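Local coordinates for putative tetR-family transcriptional regulatory protein (Streptomyces coelicolor, PDB 2DG8) that probably regulates transcription as a TetR-family dimer, binding DNA through a helix-turn-helix domain, with a helical C-terminal domain that pairs the subunits, at residues 13-18 with 57-62; 74-79 with 87-92; 91-96 with 153-158; 130-135 with 146-151. All coordinates share one frame; numbering follows the deposited sequence.

The four contacts illustrate how an all-helical TetR-family chain ties a probable DNA-binding head to a larger body. Contact 1 closes first along the chain and lies apart, its centre 24 to 27 Å from the other three and on the opposite side of the chain's centre. Contacts 2, 3 and 4 cluster 12 to 13 Å apart, centre to centre, and touch one another. Contact 4 is nested in the loop that contact 3 closes, and both touch the second subunit. Helix 82-98 joins contacts 2 and 3, helix 141-159 contacts 3 and 4, and helix 53-77 contacts 1 and 2, so that a shift in the body could probably be passed to the head along helix 53-77.

Contact 1: residues 13-18 with 57-62; sequences RILAAT and LREAFG
Leu15 reaches across to helix 53-77 with a single methyl, CD2, which rests on the backbone at Ala60. With CG anti to its own carbonyl carbon (chi1 -70°), Leu15 CD2 comes to within 3.6 Å of Ala60 N and 3.7 Å of Glu59 CB. Ala60 answers with its only side-chain carbon, which touches both Leu15 CD2 and Thr18 CG2, the latter 4.0 Å from Ala60 CB. One torsion places both groups of Thr18: OG1 turns back to Ile14 O (2.7 Å), from the face of that carbonyl opposite to Thr18 N, and CG2, anti to the backbone N, faces the partner helix. A serine here would keep the hydroxyl but would probably open a gap beside Ala60 CB and Leu57 CD2. Glu59 lends its CB, while its carboxylate forms a salt bridge with Arg11. The short helix segments cross at -80°, the CA atoms of Leu15 and Ala60 being the nearest pair. The contact thus seats the first helix of the helix-turn-helix domain, which probably binds DNA, on the long helix leading to the body; helix 32-39 packs on Ile14, Ala17 and Thr18, and Leu19 and Ile22 extend the interface.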
loop_
_atom_site.group_PDB
_atom_site.type_symbol
_atom_site.label_atom_id
_atom_site.label_comp_id
_atom_site.label_asym_id
_atom_site.label_seq_id
_atom_site.Cartn_x
_atom_site.Cartn_y
_atom_site.Cartn_z
ATOM N N ARG A 13 -16.187 -13.632 -17.226
ATOM C CA ARG A 13 -17.201 -12.873 -16.508
ATOM C C ARG A 13 -17.143 -13.190 -15.027
ATOM O O ARG A 13 -17.403 -12.330 -14.184
ATOM C CB ARG A 13 -18.595 -13.191 -17.050
ATOM C CG ARG A 13 -19.489 -11.971 -17.178
ATOM C CD ARG A 13 -20.838 -12.351 -17.761
ATOM N NE ARG A 13 -20.688 -13.091 -19.009
ATOM C CZ ARG A 13 -21.269 -14.261 -19.252
ATOM N NH1 ARG A 13 -21.082 -14.870 -20.416
ATOM N NH2 ARG A 13 -22.035 -14.824 -18.326
ATOM N N ILE A 14 -16.801 -14.429 -14.705
ATOM C CA ILE A 14 -16.717 -14.820 -13.312
ATOM C C ILE A 14 -15.573 -14.059 -12.653
ATOM O O ILE A 14 -15.724 -13.549 -11.541
ATOM C CB ILE A 14 -16.506 -16.343 -13.172
ATOM C CG1 ILE A 14 -17.798 -17.067 -13.572
ATOM C CG2 ILE A 14 -16.113 -16.691 -11.735
ATOM C CD1 ILE A 14 -17.678 -18.581 -13.686
ATOM N N LEU A 15 -14.444 -13.964 -13.354
ATOM C CA LEU A 15 -13.280 -13.258 -12.829
ATOM C C LEU A 15 -13.586 -11.785 -12.583
ATOM O O LEU A 15 -13.231 -11.233 -11.539
ATOM C CB LEU A 15 -12.103 -13.392 -13.793
ATOM C CG LEU A 15 -11.491 -14.797 -13.865
ATOM C CD1 LEU A 15 -10.403 -14.822 -14.914
ATOM C CD2 LEU A 15 -10.928 -15.191 -12.501
ATOM N N ALA A 16 -14.263 -11.161 -13.540
ATOM C CA ALA A 16 -14.628 -9.754 -13.425
ATOM C C ALA A 16 -15.553 -9.513 -12.231
ATOM O O ALA A 16 -15.362 -8.564 -11.475
ATOM C CB ALA A 16 -15.300 -9.283 -14.712
ATOM N N ALA A 17 -16.551 -10.376 -12.069
ATOM C CA ALA A 17 -17.511 -10.255 -10.974
ATOM C C ALA A 17 -16.801 -10.410 -9.632
ATOM O O ALA A 17 -17.180 -9.788 -8.630
ATOM C CB ALA A 17 -18.599 -11.313 -11.122
ATOM N N THR A 18 -15.769 -11.250 -9.616
ATOM C CA THR A 18 -14.988 -11.475 -8.407
ATOM C C THR A 18 -14.262 -10.175 -8.029
ATOM O O THR A 18 -14.205 -9.792 -6.862
ATOM C CB THR A 18 -13.944 -12.591 -8.623
ATOM O OG1 THR A 18 -14.599 -13.775 -9.099
ATOM C CG2 THR A 18 -13.227 -12.916 -7.309
ATOM N N LEU A 57 -9.086 -16.547 -6.886
ATOM C CA LEU A 57 -8.451 -15.310 -6.438
ATOM C C LEU A 57 -7.149 -15.024 -7.176
ATOM O O LEU A 57 -6.855 -13.876 -7.525
ATOM C CB LEU A 57 -8.187 -15.348 -4.933
ATOM C CG LEU A 57 -9.419 -15.245 -4.028
ATOM C CD1 LEU A 57 -8.982 -15.200 -2.581
ATOM C CD2 LEU A 57 -10.217 -13.997 -4.376
ATOM N N ARG A 58 -6.367 -16.066 -7.422
ATOM C CA ARG A 58 -5.105 -15.887 -8.125
ATOM C C ARG A 58 -5.362 -15.413 -9.547
ATOM O O ARG A 58 -4.683 -14.505 -10.034
ATOM C CB ARG A 58 -4.300 -17.191 -8.135
ATOM C CG ARG A 58 -3.854 -17.642 -6.736
ATOM C CD ARG A 58 -3.140 -18.988 -6.768
ATOM N NE ARG A 58 -1.779 -18.895 -7.279
ATOM C CZ ARG A 58 -0.757 -18.376 -6.599
ATOM N NH1 ARG A 58 -0.940 -17.903 -5.371
ATOM N NH2 ARG A 58 0.452 -18.331 -7.147
ATOM N N GLU A 59 -6.352 -16.009 -10.209
ATOM C CA GLU A 59 -6.662 -15.613 -11.578
ATOM C C GLU A 59 -7.324 -14.241 -11.636
ATOM O O GLU A 59 -7.119 -13.503 -12.596
ATOM C CB GLU A 59 -7.556 -16.655 -12.265
ATOM C CG GLU A 59 -6.918 -18.031 -12.382
ATOM C CD GLU A 59 -7.526 -18.880 -13.494
ATOM O OE1 GLU A 59 -7.518 -20.123 -13.368
ATOM O OE2 GLU A 59 -7.997 -18.307 -14.500
ATOM N N ALA A 60 -8.109 -13.898 -10.614
ATOM C CA ALA A 60 -8.776 -12.598 -10.569
ATOM C C ALA A 60 -7.776 -11.459 -10.373
ATOM O O ALA A 60 -7.798 -10.473 -11.104
ATOM C CB ALA A 60 -9.811 -12.566 -9.452
ATOM N N PHE A 61 -6.910 -11.594 -9.376
ATOM C CA PHE A 61 -5.916 -10.565 -9.094
ATOM C C PHE A 61 -4.843 -10.530 -10.172
ATOM O O PHE A 61 -4.164 -9.513 -10.363
ATOM C CB PHE A 61 -5.289 -10.793 -7.718
ATOM C CG PHE A 61 -6.124 -10.257 -6.575
ATOM C CD1 PHE A 61 -6.525 -11.088 -5.538
ATOM C CD2 PHE A 61 -6.476 -8.909 -6.524
ATOM C CE1 PHE A 61 -7.264 -10.588 -4.461
ATOM C CE2 PHE A 61 -7.214 -8.397 -5.454
ATOM C CZ PHE A 61 -7.609 -9.239 -4.416
ATOM N N GLY A 62 -4.692 -11.648 -10.872
ATOM C CA GLY A 62 -3.724 -11.713 -11.947
ATOM C C GLY A 62 -4.276 -10.883 -13.090
ATOM O O GLY A 62 -3.528 -10.206 -13.790
#

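Contact 2: residues 74-79 with 87-92; sequences EHLGAA and EAVADL
With CG anti to its carbonyl carbon (chi1 -75°) and chi2 at 81°, His75 presents a ring face to the backbone of helix 82-98. Leu92 CA lies 4.1 Å from the centroid of the His75 ring and 9° off its normal, a CH-pi contact almost squarely over the centre. Beside it, CD2 of His75 comes within 3.5 Å of Asp91 CB; the ring thus covers the backbone at Leu92, with Asp91 CB approaching it obliquely. The polar ends look elsewhere: His75 ND1 is hydrogen-bonded to Val71 O, one turn back on its own helix, which helps to fix the ring's rotation, and Asp91 OD2 forms a salt bridge with Arg167. Leu76 divides its two methyls between neighbours a turn apart, CD1 meeting Val89 CG2 at 3.8 Å and CD2 meeting Leu92 CD1 at 3.7 Å. The small side chain of Ala88 permits the closest backbone approach, its CB 3.5 Å from His75 O, and Ala79 CB covers it from the turn beyond the helix. This is the packing of a helical hairpin, in which the end of helix 53-77 folds against the helix that follows. Leu92 also packs back on Val71 and Phe72, Val89 meets Ile174 of helix 167-177, and Ala90 touches Arg167 and Leu171 of that same helix.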
loop_
_atom_site.group_PDB
_atom_site.type_symbol
_atom_site.label_atom_id
_atom_site.label_comp_id
_atom_site.label_asym_id
_atom_site.label_seq_id
_atom_site.Cartn_x
_atom_site.Cartn_y
_atom_site.Cartn_z
ATOM N N GLU A 74 0.877 1.701 -21.563
ATOM C CA GLU A 74 0.206 2.807 -22.230
ATOM C C GLU A 74 1.005 4.111 -22.120
ATOM O O GLU A 74 1.204 4.813 -23.114
ATOM C CB GLU A 74 -1.188 3.025 -21.634
ATOM C CG GLU A 74 -2.027 4.049 -22.399
ATOM C CD GLU A 74 -3.301 4.449 -21.664
ATOM O OE1 GLU A 74 -4.072 3.553 -21.253
ATOM O OE2 GLU A 74 -3.532 5.667 -21.504
ATOM N N HIS A 75 1.455 4.434 -20.910
ATOM C CA HIS A 75 2.211 5.660 -20.681
ATOM C C HIS A 75 3.648 5.598 -21.159
ATOM O O HIS A 75 4.112 6.497 -21.862
ATOM C CB HIS A 75 2.210 6.030 -19.191
ATOM C CG HIS A 75 0.918 6.611 -18.717
ATOM N ND1 HIS A 75 -0.169 5.834 -18.381
ATOM C CD2 HIS A 75 0.523 7.898 -18.568
ATOM C CE1 HIS A 75 -1.179 6.616 -18.046
ATOM N NE2 HIS A 75 -0.787 7.873 -18.151
ATOM N N LEU A 76 4.349 4.541 -20.762
ATOM C CA LEU A 76 5.754 4.367 -21.108
ATOM C C LEU A 76 5.999 3.994 -22.566
ATOM O O LEU A 76 6.978 4.435 -23.172
ATOM C CB LEU A 76 6.389 3.313 -20.196
ATOM C CG LEU A 76 6.604 3.653 -18.714
ATOM C CD1 LEU A 76 7.650 4.757 -18.576
ATOM C CD2 LEU A 76 5.303 4.086 -18.092
ATOM N N GLY A 77 5.119 3.175 -23.125
ATOM C CA GLY A 77 5.284 2.764 -24.507
ATOM C C GLY A 77 5.275 3.931 -25.476
ATOM O O GLY A 77 5.885 3.858 -26.544
ATOM N N ALA A 78 4.594 5.013 -25.103
ATOM C CA ALA A 78 4.495 6.196 -25.953
ATOM C C ALA A 78 5.624 7.206 -25.758
ATOM O O ALA A 78 5.591 8.289 -26.344
ATOM C CB ALA A 78 3.150 6.883 -25.724
ATOM N N ALA A 79 6.615 6.862 -24.940
ATOM C CA ALA A 79 7.741 7.758 -24.686
ATOM C C ALA A 79 8.887 7.475 -25.652
ATOM O O ALA A 79 9.311 6.330 -25.808
ATOM C CB ALA A 79 8.219 7.610 -23.240
ATOM N N GLU A 87 8.470 12.286 -17.965
ATOM C CA GLU A 87 7.214 13.032 -18.026
ATOM C C GLU A 87 6.048 12.040 -18.037
ATOM O O GLU A 87 4.989 12.283 -17.456
ATOM C CB GLU A 87 7.184 13.869 -19.308
ATOM C CG GLU A 87 6.339 15.134 -19.236
ATOM C CD GLU A 87 6.996 16.232 -18.414
ATOM O OE1 GLU A 87 8.203 16.484 -18.609
ATOM O OE2 GLU A 87 6.305 16.850 -17.583
ATOM N N ALA A 88 6.264 10.921 -18.722
ATOM C CA ALA A 88 5.261 9.875 -18.833
ATOM C C ALA A 88 5.001 9.251 -17.467
ATOM O O ALA A 88 3.859 8.934 -17.126
ATOM C CB ALA A 88 5.740 8.796 -19.821
ATOM N N VAL A 89 6.067 9.070 -16.693
ATOM C CA VAL A 89 5.958 8.475 -15.371
ATOM C C VAL A 89 5.164 9.376 -14.436
ATOM O O VAL A 89 4.406 8.890 -13.601
ATOM C CB VAL A 89 7.352 8.199 -14.764
ATOM C CG1 VAL A 89 7.213 7.773 -13.293
ATOM C CG2 VAL A 89 8.052 7.098 -15.562
ATOM N N ALA A 90 5.339 10.689 -14.576
ATOM C CA ALA A 90 4.612 11.631 -13.733
ATOM C C ALA A 90 3.132 11.458 -14.014
ATOM O O ALA A 90 2.306 11.453 -13.096
ATOM C CB ALA A 90 5.049 13.082 -14.030
ATOM N N ASP A 91 2.806 11.317 -15.295
ATOM C CA ASP A 91 1.424 11.133 -15.718
ATOM C C ASP A 91 0.880 9.850 -15.116
ATOM O O ASP A 91 -0.262 9.792 -14.657
ATOM C CB ASP A 91 1.346 11.041 -17.250
ATOM C CG ASP A 91 1.681 12.347 -17.928
ATOM O OD1 ASP A 91 1.931 12.335 -19.151
ATOM O OD2 ASP A 91 1.687 13.386 -17.242
ATOM N N LEU A 92 1.712 8.818 -15.136
ATOM C CA LEU A 92 1.332 7.513 -14.613
ATOM C C LEU A 92 0.994 7.635 -13.127
ATOM O O LEU A 92 -0.032 7.142 -12.674
ATOM C CB LEU A 92 2.489 6.534 -14.783
ATOM C CG LEU A 92 2.268 5.065 -15.139
ATOM C CD1 LEU A 92 3.549 4.311 -14.806
ATOM C CD2 LEU A 92 1.099 4.473 -14.382
#

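Contact 3: residues 91-96 with 153-158; sequences DLVHEL and GLTLHR
Arg158 lays its guanidinium flat on the ring of His94, joining helix 141-159 to helix 82-98 within the helical C-terminal domain of the TetR fold. The groups stack with centres 3.7 Å apart and planes 15° from parallel. The arginine gets there by bending: beyond CG the chain is extended at chi2, then turns at chi3 (82°), so that Arg158 CD lies 3.9 Å from the centroid of the His94 ring, over the same face, before NE and CZ follow. His94 has CG anti to its carbonyl carbon, and the ring end of the side chain reaches the guanidinium. Both groups are held by further bonds. His94 NE2 is hydrogen-bonded to Thr170 OG1, whereas Arg158 NE bonds to His165 O and NH2 is shared by Ser97 OG and a salt bridge to Glu98. These bonds would help to keep the stacked planes from turning, and Glu98 probably offsets the arginine's charge.

Next to His94, Val93 faces Thr155, whose CA is the closest to its own; the short segments cross at -36°. Val93 directs CG1 at Leu154 CB, 3.9 Å away. Helix 141-159 also meets the second subunit: Leu154, besides touching Val93, packs on Ala149 of the second subunit, and His157 NE2 is hydrogen-bonded to Glu152 OE1 of the second subunit, consistent with a dimer interface built on this helix. Thr155 turns OG1 back to Ile151 O, one turn earlier, and the methyl left over, Thr155 CG2, lies 3.8 Å from Leu96 CB.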
loop_
_atom_site.group_PDB
_atom_site.type_symbol
_atom_site.label_atom_id
_atom_site.label_comp_id
_atom_site.label_asym_id
_atom_site.label_seq_id
_atom_site.Cartn_x
_atom_site.Cartn_y
_atom_site.Cartn_z
ATOM N N ASP A 91 2.806 11.317 -15.295
ATOM C CA ASP A 91 1.424 11.133 -15.718
ATOM C C ASP A 91 0.880 9.850 -15.116
ATOM O O ASP A 91 -0.262 9.792 -14.657
ATOM C CB ASP A 91 1.346 11.041 -17.250
ATOM C CG ASP A 91 1.681 12.347 -17.928
ATOM O OD1 ASP A 91 1.931 12.335 -19.151
ATOM O OD2 ASP A 91 1.687 13.386 -17.242
ATOM N N LEU A 92 1.712 8.818 -15.136
ATOM C CA LEU A 92 1.332 7.513 -14.613
ATOM C C LEU A 92 0.994 7.635 -13.127
ATOM O O LEU A 92 -0.032 7.142 -12.674
ATOM C CB LEU A 92 2.489 6.534 -14.783
ATOM C CG LEU A 92 2.268 5.065 -15.139
ATOM C CD1 LEU A 92 3.549 4.311 -14.806
ATOM C CD2 LEU A 92 1.099 4.473 -14.382
ATOM N N VAL A 93 1.876 8.285 -12.375
ATOM C CA VAL A 93 1.683 8.456 -10.943
ATOM C C VAL A 93 0.382 9.170 -10.611
ATOM O O VAL A 93 -0.355 8.731 -9.730
ATOM C CB VAL A 93 2.847 9.244 -10.307
ATOM C CG1 VAL A 93 2.440 9.748 -8.923
ATOM C CG2 VAL A 93 4.076 8.347 -10.196
ATOM N N HIS A 94 0.100 10.274 -11.300
ATOM C CA HIS A 94 -1.127 11.002 -11.010
ATOM C C HIS A 94 -2.383 10.241 -11.433
ATOM O O HIS A 94 -3.389 10.232 -10.720
ATOM C CB HIS A 94 -1.068 12.402 -11.631
ATOM C CG HIS A 94 -0.160 13.335 -10.884
ATOM N ND1 HIS A 94 -0.575 14.566 -10.426
ATOM C CD2 HIS A 94 1.112 13.184 -10.448
ATOM C CE1 HIS A 94 0.397 15.129 -9.733
ATOM N NE2 HIS A 94 1.434 14.311 -9.730
ATOM N N GLU A 95 -2.322 9.569 -12.570
ATOM C CA GLU A 95 -3.480 8.806 -13.011
ATOM C C GLU A 95 -3.785 7.662 -12.026
ATOM O O GLU A 95 -4.926 7.465 -11.630
ATOM C CB GLU A 95 -3.243 8.237 -14.410
ATOM C CG GLU A 95 -4.427 7.443 -14.938
ATOM C CD GLU A 95 -4.222 6.938 -16.357
ATOM O OE1 GLU A 95 -3.688 7.704 -17.193
ATOM O OE2 GLU A 95 -4.613 5.784 -16.634
ATOM N N LEU A 96 -2.758 6.924 -11.620
ATOM C CA LEU A 96 -2.952 5.806 -10.700
ATOM C C LEU A 96 -3.409 6.240 -9.314
ATOM O O LEU A 96 -4.081 5.485 -8.623
ATOM C CB LEU A 96 -1.663 5.002 -10.537
ATOM C CG LEU A 96 -1.012 4.266 -11.711
ATOM C CD1 LEU A 96 0.378 3.801 -11.265
ATOM C CD2 LEU A 96 -1.867 3.082 -12.151
ATOM N N GLY A 153 5.391 4.557 -4.017
ATOM C CA GLY A 153 5.244 5.476 -2.903
ATOM C C GLY A 153 4.560 6.801 -3.207
ATOM O O GLY A 153 3.756 7.274 -2.404
ATOM N N LEU A 154 4.880 7.407 -4.350
ATOM C CA LEU A 154 4.269 8.678 -4.743
ATOM C C LEU A 154 2.778 8.490 -4.986
ATOM O O LEU A 154 1.964 9.317 -4.594
ATOM C CB LEU A 154 4.931 9.237 -6.019
ATOM C CG LEU A 154 6.345 9.834 -5.905
ATOM C CD1 LEU A 154 6.908 10.150 -7.296
ATOM C CD2 LEU A 154 6.304 11.096 -5.064
ATOM N N THR A 155 2.430 7.389 -5.637
ATOM C CA THR A 155 1.042 7.071 -5.943
ATOM C C THR A 155 0.237 6.927 -4.655
ATOM O O THR A 155 -0.840 7.513 -4.500
ATOM C CB THR A 155 0.961 5.749 -6.735
ATOM O OG1 THR A 155 1.659 5.899 -7.984
ATOM C CG2 THR A 155 -0.480 5.365 -6.995
ATOM N N LEU A 156 0.783 6.142 -3.735
ATOM C CA LEU A 156 0.152 5.878 -2.460
ATOM C C LEU A 156 -0.030 7.150 -1.652
ATOM O O LEU A 156 -1.095 7.379 -1.087
ATOM C CB LEU A 156 0.993 4.874 -1.671
ATOM C CG LEU A 156 0.417 4.231 -0.405
ATOM C CD1 LEU A 156 0.431 5.223 0.752
ATOM C CD2 LEU A 156 -0.995 3.739 -0.689
ATOM N N HIS A 157 1.004 7.981 -1.585
ATOM C CA HIS A 157 0.886 9.205 -0.810
ATOM C C HIS A 157 -0.056 10.224 -1.416
ATOM O O HIS A 157 -0.652 11.009 -0.686
ATOM C CB HIS A 157 2.259 9.828 -0.556
ATOM C CG HIS A 157 3.024 9.142 0.529
ATOM N ND1 HIS A 157 4.146 9.687 1.113
ATOM C CD2 HIS A 157 2.809 7.961 1.157
ATOM C CE1 HIS A 157 4.588 8.875 2.056
ATOM N NE2 HIS A 157 3.794 7.819 2.102
ATOM N N ARG A 158 -0.208 10.221 -2.737
ATOM C CA ARG A 158 -1.145 11.163 -3.353
ATOM C C ARG A 158 -2.575 10.657 -3.170
ATOM O O ARG A 158 -3.476 11.412 -2.803
ATOM C CB ARG A 158 -0.890 11.322 -4.852
ATOM C CG ARG A 158 0.332 12.112 -5.216
ATOM C CD ARG A 158 0.219 12.630 -6.652
ATOM N NE ARG A 158 -0.583 13.851 -6.753
ATOM C CZ ARG A 158 -1.808 13.937 -7.276
ATOM N NH1 ARG A 158 -2.427 15.113 -7.314
ATOM N NH2 ARG A 158 -2.423 12.864 -7.757
#

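Contact 4: residues 130-135 with 146-151; sequences RSRVHL and QLDALI
Asp148 OD1 and Arg132 NH2 are bridged by one water, which donates to Asp148 OD1 at 2.7 Å and accepts from Arg132 NH2 at 3.0 Å. The water lies in the guanidinium plane, at its edge, and spans a direct separation of 5.1 Å between Arg132 NH2 and Asp148 OD1. Asp148 holds its carboxylate toward helix 121-135, CG standing anti to the backbone N (chi1 -162°), so that Ser131 CB comes 3.7 Å from Asp148 OD2. The serine hydroxyl itself turns back to Trp127 O. Leu135 packs against the same aspartate and beyond it: Leu135 CD2 lies 3.9 Å from Asp148 CB, and Leu135 CD1 meets Ile151 CD1 at 4.2 Å, with Leu147 CD2 close to Leu135 CG. An alanine in place of Asp148 would probably leave the water without its acceptor here and Arg132 without the opposite charge across the contact. The short helix segments cross at 115°; Ile151 also packs on Val89 and Val93, while Asp148 touches His157 of the second subunit. The chemistry is therefore of two kinds, an apolar patch round Leu135 and a buried carboxylate whose attraction to Arg132 is probably relayed and softened by the intervening water.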
loop_
_atom_site.group_PDB
_atom_site.type_symbol
_atom_site.label_atom_id
_atom_site.label_comp_id
_atom_site.label_asym_id
_atom_site.label_seq_id
_atom_site.Cartn_x
_atom_site.Cartn_y
_atom_site.Cartn_z
ATOM N N ARG A 130 6.954 -7.178 -14.140
ATOM C CA ARG A 130 6.422 -6.709 -15.415
ATOM C C ARG A 130 6.454 -5.180 -15.493
ATOM O O ARG A 130 6.670 -4.598 -16.563
ATOM C CB ARG A 130 5.002 -7.239 -15.598
ATOM C CG ARG A 130 4.936 -8.758 -15.513
ATOM C CD ARG A 130 4.203 -9.341 -16.705
ATOM N NE ARG A 130 2.763 -9.118 -16.623
ATOM C CZ ARG A 130 1.955 -9.090 -17.678
ATOM N NH1 ARG A 130 0.658 -8.886 -17.513
ATOM N NH2 ARG A 130 2.445 -9.244 -18.901
ATOM N N SER A 131 6.239 -4.532 -14.354
ATOM C CA SER A 131 6.289 -3.073 -14.302
ATOM C C SER A 131 7.700 -2.655 -14.709
ATOM O O SER A 131 7.891 -1.781 -15.559
ATOM C CB SER A 131 6.013 -2.578 -12.881
ATOM O OG SER A 131 4.721 -2.952 -12.450
ATOM N N ARG A 132 8.689 -3.305 -14.101
ATOM C CA ARG A 132 10.084 -2.992 -14.374
ATOM C C ARG A 132 10.468 -3.220 -15.828
ATOM O O ARG A 132 11.310 -2.505 -16.368
ATOM C CB ARG A 132 11.008 -3.806 -13.460
ATOM C CG ARG A 132 10.884 -3.457 -11.983
ATOM C CD ARG A 132 12.127 -3.906 -11.212
ATOM N NE ARG A 132 12.434 -5.321 -11.412
ATOM C CZ ARG A 132 11.897 -6.316 -10.714
ATOM N NH1 ARG A 132 12.243 -7.569 -10.978
ATOM N NH2 ARG A 132 11.026 -6.062 -9.743
ATOM N N VAL A 133 9.856 -4.211 -16.465
ATOM C CA VAL A 133 10.166 -4.481 -17.861
ATOM C C VAL A 133 9.931 -3.202 -18.671
ATOM O O VAL A 133 10.840 -2.704 -19.342
ATOM C CB VAL A 133 9.291 -5.635 -18.425
ATOM C CG1 VAL A 133 9.540 -5.802 -19.915
ATOM C CG2 VAL A 133 9.619 -6.941 -17.699
ATOM N N HIS A 134 8.721 -2.658 -18.591
ATOM C CA HIS A 134 8.402 -1.439 -19.333
ATOM C C HIS A 134 9.262 -0.256 -18.913
ATOM O O HIS A 134 9.540 0.632 -19.715
ATOM C CB HIS A 134 6.931 -1.078 -19.168
ATOM C CG HIS A 134 5.996 -2.117 -19.707
ATOM N ND1 HIS A 134 5.305 -2.988 -18.894
ATOM C CD2 HIS A 134 5.688 -2.459 -20.979
ATOM C CE1 HIS A 134 4.609 -3.827 -19.644
ATOM N NE2 HIS A 134 4.826 -3.527 -20.911
ATOM N N LEU A 135 9.682 -0.244 -17.655
ATOM C CA LEU A 135 10.508 0.842 -17.152
ATOM C C LEU A 135 11.909 0.713 -17.745
ATOM O O LEU A 135 12.554 1.712 -18.063
ATOM C CB LEU A 135 10.570 0.780 -15.629
ATOM C CG LEU A 135 9.931 1.839 -14.725
ATOM C CD1 LEU A 135 8.769 2.596 -15.366
ATOM C CD2 LEU A 135 9.506 1.120 -13.476
ATOM N N GLN A 146 14.630 1.187 -8.599
ATOM C CA GLN A 146 14.481 2.287 -7.649
ATOM C C GLN A 146 13.253 3.125 -8.036
ATOM O O GLN A 146 12.473 3.551 -7.178
ATOM C CB GLN A 146 15.734 3.173 -7.651
ATOM C CG GLN A 146 17.029 2.420 -7.364
ATOM C CD GLN A 146 18.273 3.287 -7.520
ATOM O OE1 GLN A 146 19.341 2.790 -7.885
ATOM N NE2 GLN A 146 18.146 4.580 -7.231
ATOM N N LEU A 147 13.085 3.341 -9.337
ATOM C CA LEU A 147 11.968 4.128 -9.846
ATOM C C LEU A 147 10.613 3.476 -9.572
ATOM O O LEU A 147 9.648 4.165 -9.228
ATOM C CB LEU A 147 12.141 4.369 -11.352
ATOM C CG LEU A 147 11.081 5.224 -12.042
ATOM C CD1 LEU A 147 10.832 6.515 -11.242
ATOM C CD2 LEU A 147 11.546 5.532 -13.466
ATOM N N ASP A 148 10.540 2.155 -9.711
ATOM C CA ASP A 148 9.284 1.442 -9.460
ATOM C C ASP A 148 8.860 1.633 -8.008
ATOM O O ASP A 148 7.673 1.771 -7.717
ATOM C CB ASP A 148 9.425 -0.058 -9.746
ATOM C CG ASP A 148 8.070 -0.748 -9.931
ATOM O OD1 ASP A 148 7.948 -1.953 -9.605
ATOM O OD2 ASP A 148 7.123 -0.085 -10.413
ATOM N N ALA A 149 9.825 1.631 -7.088
ATOM C CA ALA A 149 9.504 1.828 -5.680
ATOM C C ALA A 149 9.045 3.267 -5.434
ATOM O O ALA A 149 8.199 3.514 -4.569
ATOM C CB ALA A 149 10.716 1.514 -4.806
ATOM N N LEU A 150 9.611 4.215 -6.183
ATOM C CA LEU A 150 9.227 5.618 -6.027
ATOM C C LEU A 150 7.801 5.794 -6.530
ATOM O O LEU A 150 6.967 6.414 -5.864
ATOM C CB LEU A 150 10.170 6.545 -6.813
ATOM C CG LEU A 150 9.848 8.045 -6.765
ATOM C CD1 LEU A 150 9.934 8.536 -5.318
ATOM C CD2 LEU A 150 10.824 8.829 -7.649
ATOM N N ILE A 151 7.528 5.252 -7.714
ATOM C CA ILE A 151 6.198 5.340 -8.309
ATOM C C ILE A 151 5.169 4.790 -7.323
ATOM O O ILE A 151 4.096 5.378 -7.118
ATOM C CB ILE A 151 6.132 4.538 -9.645
ATOM C CG1 ILE A 151 6.941 5.265 -10.719
ATOM C CG2 ILE A 151 4.684 4.348 -10.092
ATOM C CD1 ILE A 151 7.033 4.523 -12.031
HETATM O O HOH W 1 10.139 -3.325 -8.760
#